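PDB 6ZXU: oxidoreductase, NAD-binding/iron-sulfur cluster-binding protein from Nitratireductor pacificus pht-3B, which is a catabolic reductive dehalogenase that binds cobalamin and two [4Fe-4S] clusters and probably uses them to remove halogen from organohalides by reduction. Local coordinates for residues 316-321 with 577-582; 337-342 with 448-453; 682-687 with 697-702. One frame throughout, in Å; residues are numbered along the deposited sequence.

How the contacts relate
Contact 1 is mostly buried, whereas contacts 2 and 3 are made by partly exposed residues, although contact 2 lies nearest the chain's centre. Contact 1 brings helix 317-323 to helix 572-581; contact 2 sets the loop before helix 342-354 against helix 445-469; contact 3 joins a loop to the start of helix 700-709. Contact 1 sits between the others, about 15 Å from each, centre to centre: the Phe-318 ring meets Phe-337 of contact 2, and Arg-320 NH1 probably hydrogen-bonds Leu-684 O of contact 3. Contacts 2 and 3 do not touch. Chemistry differs: an aromatic edge meets arginine and valine beside the cofactors in contact 1, methionines and proline pack in contact 2, and waters bridge contact 3.

Contact 1 (316-321 with 577-582); sequences DFFKRA and KYRVTQ
Phe-318 turns the edge of its ring, not a face, to Arg-579 and Val-580, and both partners lie near the ring plane. CZ of Phe-318 approaches NH2 of Arg-579 to 3.4 Å, and the neighbouring ring atom CE1 lies 3.9 Å from CG2 of Val-580. The ring and guanidinium planes are 58° apart and NH2 sits at the rim, so the geometry does not support a cation-pi stack. Val-580 and Phe-318 run past one another in opposite senses, the valine offering CG2, anti to its carbonyl carbon. No hydrogen bond crosses between the segments; the contact is one of van der Waals fit beside a guanidinium whose NE hydrogen-bonds Cys-588 O.

The arginine chain bends at chi3 (72°) and brings NH2 to the rim of the Phe-318 ring. The bond from NE probably limits rotation of the guanidinium, and the side chain comes within about 3 Å of the cobalamin and about 4 Å of an iron-sulfur cluster, nearest atoms in each case.

Phe-318 sits in the first turn of its helix, which Asp-316 caps, its OD1 accepting from Lys-319 N at 3.2 Å (157° at the hydrogen) and only weakly from Phe-318 N. The amide just after the cap, Phe-317 N, hydrogen-bonds O51 of the cobalamin.

Helix 572-581 also carries the cluster ligand Cys-575. A helix N-terminus holding cobalamin, facing a cluster-binding helix, is consistent with the cofactor junction of a reductive dehalogenase, where a [4Fe-4S] centre probably passes electrons to B12.

Contact 2 (337-342 with 448-453); sequences FPMKHP and QSMRAY
Met-339 and Met-450 cross at about a right angle, and this apolar contact is made by the methyl of Met-339: its CE lies 3.8 Å from CG of Met-450 and 3.9 Å from SD of Met-450. In a second apolar contact, CE of Met-450 reaches CB of Pro-338 at 3.9 Å. Met-450 bends at chi2 (-63°) and again at chi3 (132°), which leaves its middle to Met-339 and its terminal methyl to the proline.

These residues join the loop between helices 328-333 and 342-354 to helix 445-469, which lies in the chain between strands 422-429 and 474-477 of a four-stranded antiparallel sheet; Ser-449 and Ala-452 touch Lys-515 of its strand 514-521. Helix 342-354 lines the same patch, with Met-347 and Ile-351 against Met-450.

Two ring contacts stay within a segment: the methyl of Met-450 comes to the edge of the Tyr-453 ring, in its plane, and CD of Pro-338 stands over one face of Phe-337, toward the rim. The Phe-337 ring also meets that of Phe-318.

No hydrogen bond crosses between the segments. His-341 ND1 accepts from Leu-343 N, capping helix 342-354. Tyr-453 OH hydrogen-bonds Lys-515 NZ, and Ser-449 and Tyr-453 both touch the cobalamin.

Contact 3 (682-687 with 697-702); sequences PRLQPP and PVDRSG
Leu-684 O, on the residue that packs against Asp-699 and Gly-702, is gripped by two donors: Arg-320 NH1 of helix 317-323 and a water that donates to it at 2.8 Å. The same water accepts from Asp-699 N at 3.1 Å and so bridges the segments.

OD1 of Asp-699 accepts from Gly-702 N at 3.0 Å (152° at the hydrogen) and, weakly, from Ser-701 OG. The amide meets OD1 from above the carboxylate plane. With CG anti to the backbone N (chi1 180°), the aspartate carboxylate folds back over the first turn of helix 700-709.

Asp-699 is thus the N-cap of that helix and also the centre of an inverse gamma turn, the loop entering the helix through one tight bend. Replacing it by an alanine would probably leave Gly-702 N without its capping acceptor and the first helical turn less firmly held.

Leu-684 lays its methyls against polar groups. Its CD1 rests 3.8 Å from Gly-702 O and its CD2 4.1 Å from Asp-699 OD2, while CD2 also lies over one face of the Arg-683 guanidinium, toward its rim.

A second water donates to Gly-702 O at 2.7 Å and accepts weakly from Arg-683 NH1, which also forms a salt bridge with Glu-706.

Contact 1 (316-321 with 577-582)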
# COMPACT_ATOMS: atom_id res chain seq x y z
N ASP A 316 8.35 -20.29 -2.68
CA ASP A 316 8.07 -19.07 -1.91
C ASP A 316 8.27 -19.50 -0.43
O ASP A 316 7.68 -20.47 -0.01
CB ASP A 316 6.64 -18.67 -2.28
CG ASP A 316 5.89 -17.75 -1.23
OD1 ASP A 316 6.18 -17.81 -0.03
OD2 ASP A 316 4.92 -17.01 -1.67
N PHE A 317 9.07 -18.79 0.35
CA PHE A 317 9.35 -19.22 1.69
C PHE A 317 8.18 -19.12 2.68
O PHE A 317 8.24 -19.84 3.66
CB PHE A 317 10.59 -18.60 2.30
CG PHE A 317 11.83 -19.43 2.10
CD1 PHE A 317 12.31 -19.64 0.86
CD2 PHE A 317 12.57 -19.91 3.18
CE1 PHE A 317 13.46 -20.40 0.63
CE2 PHE A 317 13.69 -20.68 3.00
CZ PHE A 317 14.16 -20.92 1.69
N PHE A 318 7.14 -18.35 2.43
CA PHE A 318 5.90 -18.54 3.23
C PHE A 318 5.27 -19.90 2.96
O PHE A 318 4.75 -20.51 3.87
CB PHE A 318 4.89 -17.45 2.95
CG PHE A 318 5.30 -16.10 3.49
CD1 PHE A 318 5.81 -16.00 4.77
CD2 PHE A 318 5.25 -14.96 2.69
CE1 PHE A 318 6.20 -14.78 5.27
CE2 PHE A 318 5.68 -13.73 3.18
CZ PHE A 318 6.11 -13.66 4.47
N LYS A 319 5.22 -20.35 1.69
CA LYS A 319 4.72 -21.68 1.36
C LYS A 319 5.59 -22.77 1.96
O LYS A 319 5.09 -23.79 2.47
CB LYS A 319 4.60 -21.88 -0.16
CG LYS A 319 3.72 -20.89 -0.86
CD LYS A 319 2.55 -20.65 -0.01
CE LYS A 319 1.32 -20.30 -0.81
NZ LYS A 319 1.42 -19.05 -1.45
N ARG A 320 6.90 -22.56 2.04
CA ARG A 320 7.77 -23.49 2.70
C ARG A 320 7.49 -23.60 4.17
O ARG A 320 7.44 -24.70 4.74
CB ARG A 320 9.23 -23.15 2.46
CG ARG A 320 9.63 -23.18 0.99
CD ARG A 320 11.14 -23.34 0.77
NE ARG A 320 11.65 -24.67 1.11
CZ ARG A 320 12.85 -25.14 0.79
NH1 ARG A 320 13.71 -24.41 0.08
NH2 ARG A 320 13.21 -26.30 1.25
N ALA A 321 7.24 -22.46 4.82
CA ALA A 321 6.87 -22.45 6.23
C ALA A 321 5.57 -23.19 6.48
O ALA A 321 5.51 -24.01 7.36
CB ALA A 321 6.78 -20.98 6.72
N LYS A 577 11.74 -16.65 9.22
CA LYS A 577 11.54 -17.13 10.57
C LYS A 577 11.27 -15.95 11.52
O LYS A 577 10.36 -16.04 12.36
CB LYS A 577 12.78 -17.89 11.03
CG LYS A 577 12.76 -19.30 10.50
CD LYS A 577 14.07 -20.05 10.79
CE LYS A 577 13.84 -21.56 10.66
NZ LYS A 577 15.11 -22.23 10.31
N TYR A 578 11.99 -14.84 11.38
CA TYR A 578 11.72 -13.68 12.22
C TYR A 578 10.30 -13.14 12.00
O TYR A 578 9.53 -12.98 12.94
CB TYR A 578 12.79 -12.59 12.06
CG TYR A 578 12.60 -11.45 13.02
CD1 TYR A 578 12.97 -11.57 14.35
CD2 TYR A 578 11.99 -10.26 12.64
CE1 TYR A 578 12.75 -10.54 15.27
CE2 TYR A 578 11.79 -9.23 13.54
CZ TYR A 578 12.19 -9.37 14.87
OH TYR A 578 11.98 -8.34 15.77
N ARG A 579 9.93 -12.89 10.77
CA ARG A 579 8.63 -12.32 10.51
C ARG A 579 7.46 -13.23 10.97
O ARG A 579 6.49 -12.74 11.56
CB ARG A 579 8.49 -12.00 9.02
CG ARG A 579 9.43 -10.96 8.50
CD ARG A 579 9.13 -10.45 7.07
NE ARG A 579 7.96 -9.62 7.06
CZ ARG A 579 7.00 -9.67 6.20
NH1 ARG A 579 6.01 -8.81 6.27
NH2 ARG A 579 7.05 -10.52 5.21
N VAL A 580 7.55 -14.54 10.70
CA VAL A 580 6.48 -15.48 11.01
C VAL A 580 6.38 -15.70 12.53
O VAL A 580 5.29 -15.80 13.07
CB VAL A 580 6.68 -16.81 10.29
CG1 VAL A 580 5.74 -17.89 10.77
CG2 VAL A 580 6.46 -16.56 8.77
N THR A 581 7.52 -15.80 13.18
CA THR A 581 7.57 -16.28 14.57
C THR A 581 7.92 -15.27 15.68
O THR A 581 7.76 -15.58 16.83
CB THR A 581 8.49 -17.51 14.78
OG1 THR A 581 9.83 -17.10 14.78
CG2 THR A 581 8.31 -18.59 13.73
N GLN A 582 8.44 -14.08 15.41
CA GLN A 582 8.72 -13.18 16.50
C GLN A 582 7.43 -12.72 17.20
O GLN A 582 6.37 -12.57 16.57
CB GLN A 582 9.59 -12.02 16.05
CG GLN A 582 8.91 -10.97 15.14
CD GLN A 582 8.38 -9.80 15.94
OE1 GLN A 582 8.62 -9.69 17.13
NE2 GLN A 582 7.71 -8.90 15.27

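Contact 2 (337-342 with 448-453)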
# COMPACT_ATOMS: atom_id res chain seq x y z
N PHE A 337 0.46 -14.98 11.72
CA PHE A 337 1.46 -13.95 12.02
C PHE A 337 1.14 -12.52 11.52
O PHE A 337 1.46 -11.56 12.21
CB PHE A 337 2.86 -14.38 11.61
CG PHE A 337 3.15 -14.17 10.15
CD1 PHE A 337 2.80 -15.11 9.25
CD2 PHE A 337 3.77 -13.00 9.71
CE1 PHE A 337 3.05 -14.97 7.89
CE2 PHE A 337 4.02 -12.84 8.36
CZ PHE A 337 3.64 -13.80 7.45
N PRO A 338 0.44 -12.39 10.39
CA PRO A 338 0.10 -11.05 10.00
C PRO A 338 -1.29 -10.59 10.42
O PRO A 338 -1.73 -9.48 10.04
CB PRO A 338 0.13 -11.13 8.44
CG PRO A 338 -0.36 -12.53 8.15
CD PRO A 338 -0.00 -13.37 9.36
N MET A 339 -1.95 -11.41 11.22
CA MET A 339 -3.36 -11.16 11.59
C MET A 339 -3.56 -11.14 13.11
O MET A 339 -4.62 -11.42 13.60
CB MET A 339 -4.24 -12.25 10.98
CG MET A 339 -4.40 -12.07 9.47
SD MET A 339 -5.39 -10.66 9.10
CE MET A 339 -4.83 -10.06 7.49
N LYS A 340 -2.53 -10.74 13.82
CA LYS A 340 -2.59 -10.66 15.23
C LYS A 340 -3.26 -9.37 15.71
O LYS A 340 -3.80 -9.34 16.78
CB LYS A 340 -1.17 -10.70 15.80
CG LYS A 340 -0.36 -11.87 15.38
CD LYS A 340 0.93 -11.88 16.25
CE LYS A 340 2.15 -12.31 15.52
NZ LYS A 340 3.35 -12.50 16.40
N HIS A 341 -3.24 -8.29 14.91
CA HIS A 341 -3.82 -7.03 15.34
C HIS A 341 -5.23 -6.88 14.78
O HIS A 341 -5.49 -7.29 13.66
CB HIS A 341 -2.94 -5.88 14.88
CG HIS A 341 -3.33 -4.56 15.46
ND1 HIS A 341 -4.41 -3.84 15.01
CD2 HIS A 341 -2.77 -3.83 16.43
CE1 HIS A 341 -4.50 -2.70 15.67
NE2 HIS A 341 -3.52 -2.69 16.56
N PRO A 342 -6.18 -6.35 15.58
CA PRO A 342 -7.60 -6.23 15.11
C PRO A 342 -7.84 -5.45 13.83
O PRO A 342 -8.81 -5.73 13.11
CB PRO A 342 -8.28 -5.48 16.26
CG PRO A 342 -7.54 -5.92 17.46
CD PRO A 342 -6.09 -6.04 17.03
N GLN A 448 0.36 -2.35 8.16
CA GLN A 448 0.90 -1.53 7.08
C GLN A 448 1.04 -2.31 5.80
O GLN A 448 0.66 -1.83 4.71
CB GLN A 448 2.25 -0.91 7.47
CG GLN A 448 2.17 0.20 8.53
CD GLN A 448 3.37 1.16 8.51
OE1 GLN A 448 4.35 0.95 9.24
NE2 GLN A 448 3.32 2.20 7.62
N SER A 449 1.51 -3.51 5.89
CA SER A 449 1.59 -4.42 4.69
C SER A 449 0.22 -4.71 4.12
O SER A 449 0.00 -4.61 2.91
CB SER A 449 2.25 -5.75 5.08
OG SER A 449 3.59 -5.55 5.42
N MET A 450 -0.73 -5.04 4.98
CA MET A 450 -2.06 -5.49 4.51
C MET A 450 -2.87 -4.38 3.92
O MET A 450 -3.62 -4.61 2.97
CB MET A 450 -2.84 -6.16 5.66
CG MET A 450 -2.30 -7.50 6.14
SD MET A 450 -2.34 -8.77 4.83
CE MET A 450 -0.62 -9.45 4.95
N ARG A 451 -2.81 -3.18 4.52
CA ARG A 451 -3.47 -2.04 3.90
C ARG A 451 -3.04 -1.89 2.44
O ARG A 451 -3.84 -1.76 1.55
CB ARG A 451 -3.18 -0.76 4.65
CG ARG A 451 -3.62 0.49 3.89
CD ARG A 451 -3.02 1.78 4.33
NE ARG A 451 -3.12 2.82 3.33
CZ ARG A 451 -2.22 2.98 2.34
NH1 ARG A 451 -1.11 2.22 2.30
NH2 ARG A 451 -2.37 3.92 1.44
N ALA A 452 -1.75 -1.94 2.20
CA ALA A 452 -1.23 -1.74 0.85
C ALA A 452 -1.64 -2.91 -0.05
O ALA A 452 -1.95 -2.68 -1.21
CB ALA A 452 0.29 -1.55 0.93
N TYR A 453 -1.58 -4.12 0.46
CA TYR A 453 -2.04 -5.33 -0.25
C TYR A 453 -3.52 -5.25 -0.61
O TYR A 453 -3.90 -5.46 -1.77
CB TYR A 453 -1.85 -6.53 0.61
CG TYR A 453 -0.44 -7.04 0.64
CD1 TYR A 453 0.37 -6.91 -0.44
CD2 TYR A 453 0.01 -7.76 1.70
CE1 TYR A 453 1.63 -7.46 -0.43
CE2 TYR A 453 1.28 -8.27 1.76
CZ TYR A 453 2.08 -8.17 0.67
OH TYR A 453 3.38 -8.77 0.65

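Contact 3 (682-687 with 697-702)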
# COMPACT_ATOMS: atom_id res chain seq x y z
N PRO A 682 17.10 -22.09 -7.42
CA PRO A 682 16.31 -23.27 -7.77
C PRO A 682 16.84 -24.64 -7.36
O PRO A 682 16.05 -25.50 -6.95
CB PRO A 682 16.18 -23.14 -9.28
CG PRO A 682 16.07 -21.65 -9.45
CD PRO A 682 17.06 -21.08 -8.49
N ARG A 683 18.12 -24.86 -7.41
CA ARG A 683 18.54 -26.17 -7.00
C ARG A 683 18.28 -26.53 -5.55
O ARG A 683 18.31 -27.69 -5.23
CB ARG A 683 20.00 -26.40 -7.31
CG ARG A 683 20.99 -25.61 -6.59
CD ARG A 683 22.41 -25.98 -7.08
NE ARG A 683 22.78 -27.28 -6.56
CZ ARG A 683 23.38 -27.50 -5.41
NH1 ARG A 683 23.79 -26.49 -4.68
NH2 ARG A 683 23.55 -28.75 -4.95
N LEU A 684 18.10 -25.54 -4.67
CA LEU A 684 17.84 -25.78 -3.26
C LEU A 684 16.41 -25.50 -2.90
O LEU A 684 16.09 -25.35 -1.71
CB LEU A 684 18.81 -24.96 -2.41
CG LEU A 684 20.30 -25.33 -2.61
CD1 LEU A 684 21.19 -24.42 -1.76
CD2 LEU A 684 20.50 -26.77 -2.16
N GLN A 685 15.54 -25.43 -3.90
CA GLN A 685 14.14 -25.21 -3.74
C GLN A 685 13.39 -26.54 -3.99
O GLN A 685 13.92 -27.38 -4.67
CB GLN A 685 13.68 -24.14 -4.72
CG GLN A 685 14.19 -22.74 -4.35
CD GLN A 685 13.41 -22.11 -3.20
OE1 GLN A 685 13.18 -22.74 -2.20
NE2 GLN A 685 13.04 -20.82 -3.34
N PRO A 686 12.13 -26.65 -3.53
CA PRO A 686 11.25 -27.75 -4.01
C PRO A 686 11.11 -27.62 -5.51
O PRO A 686 10.92 -26.52 -6.04
CB PRO A 686 9.91 -27.45 -3.36
CG PRO A 686 10.20 -26.45 -2.28
CD PRO A 686 11.41 -25.71 -2.65
N PRO A 687 11.32 -28.73 -6.21
CA PRO A 687 11.30 -28.65 -7.70
C PRO A 687 9.92 -28.32 -8.21
O PRO A 687 8.94 -28.51 -7.50
CB PRO A 687 11.76 -30.08 -8.12
CG PRO A 687 11.66 -30.93 -6.87
CD PRO A 687 11.82 -30.02 -5.70
N PRO A 697 12.73 -30.20 4.16
CA PRO A 697 13.45 -29.41 5.18
C PRO A 697 14.48 -28.49 4.54
O PRO A 697 15.20 -28.92 3.62
CB PRO A 697 14.09 -30.45 6.06
CG PRO A 697 13.16 -31.65 5.91
CD PRO A 697 12.75 -31.67 4.47
N VAL A 698 14.51 -27.23 4.98
CA VAL A 698 15.39 -26.28 4.31
C VAL A 698 16.86 -26.74 4.52
O VAL A 698 17.28 -27.04 5.63
CB VAL A 698 15.15 -24.86 4.83
CG1 VAL A 698 16.21 -23.93 4.29
CG2 VAL A 698 13.86 -24.34 4.29
N ASP A 699 17.66 -26.77 3.44
CA ASP A 699 19.03 -27.24 3.55
C ASP A 699 19.97 -26.08 3.85
O ASP A 699 20.62 -25.55 2.96
CB ASP A 699 19.41 -27.96 2.25
CG ASP A 699 20.86 -28.49 2.26
OD1 ASP A 699 21.53 -28.39 3.32
OD2 ASP A 699 21.38 -28.95 1.19
N ARG A 700 20.12 -25.75 5.10
CA ARG A 700 20.86 -24.54 5.44
C ARG A 700 22.32 -24.72 5.20
O ARG A 700 22.98 -23.83 4.64
CB ARG A 700 20.58 -24.12 6.88
CG ARG A 700 21.24 -22.80 7.18
CD ARG A 700 20.52 -22.03 8.25
NE ARG A 700 21.20 -20.74 8.41
CZ ARG A 700 20.89 -19.63 7.78
NH1 ARG A 700 19.85 -19.58 6.97
NH2 ARG A 700 21.62 -18.57 8.00
N SER A 701 22.90 -25.84 5.58
CA SER A 701 24.35 -25.95 5.32
C SER A 701 24.62 -25.89 3.81
O SER A 701 25.61 -25.27 3.36
CB SER A 701 24.92 -27.21 5.94
OG SER A 701 24.12 -28.20 5.43
N GLY A 702 23.74 -26.45 2.99
CA GLY A 702 23.92 -26.37 1.54
C GLY A 702 23.75 -24.92 1.04
O GLY A 702 24.46 -24.49 0.16
O HOH W 1 25.48 -25.96 -1.84
O HOH W 2 16.30 -26.78 0.71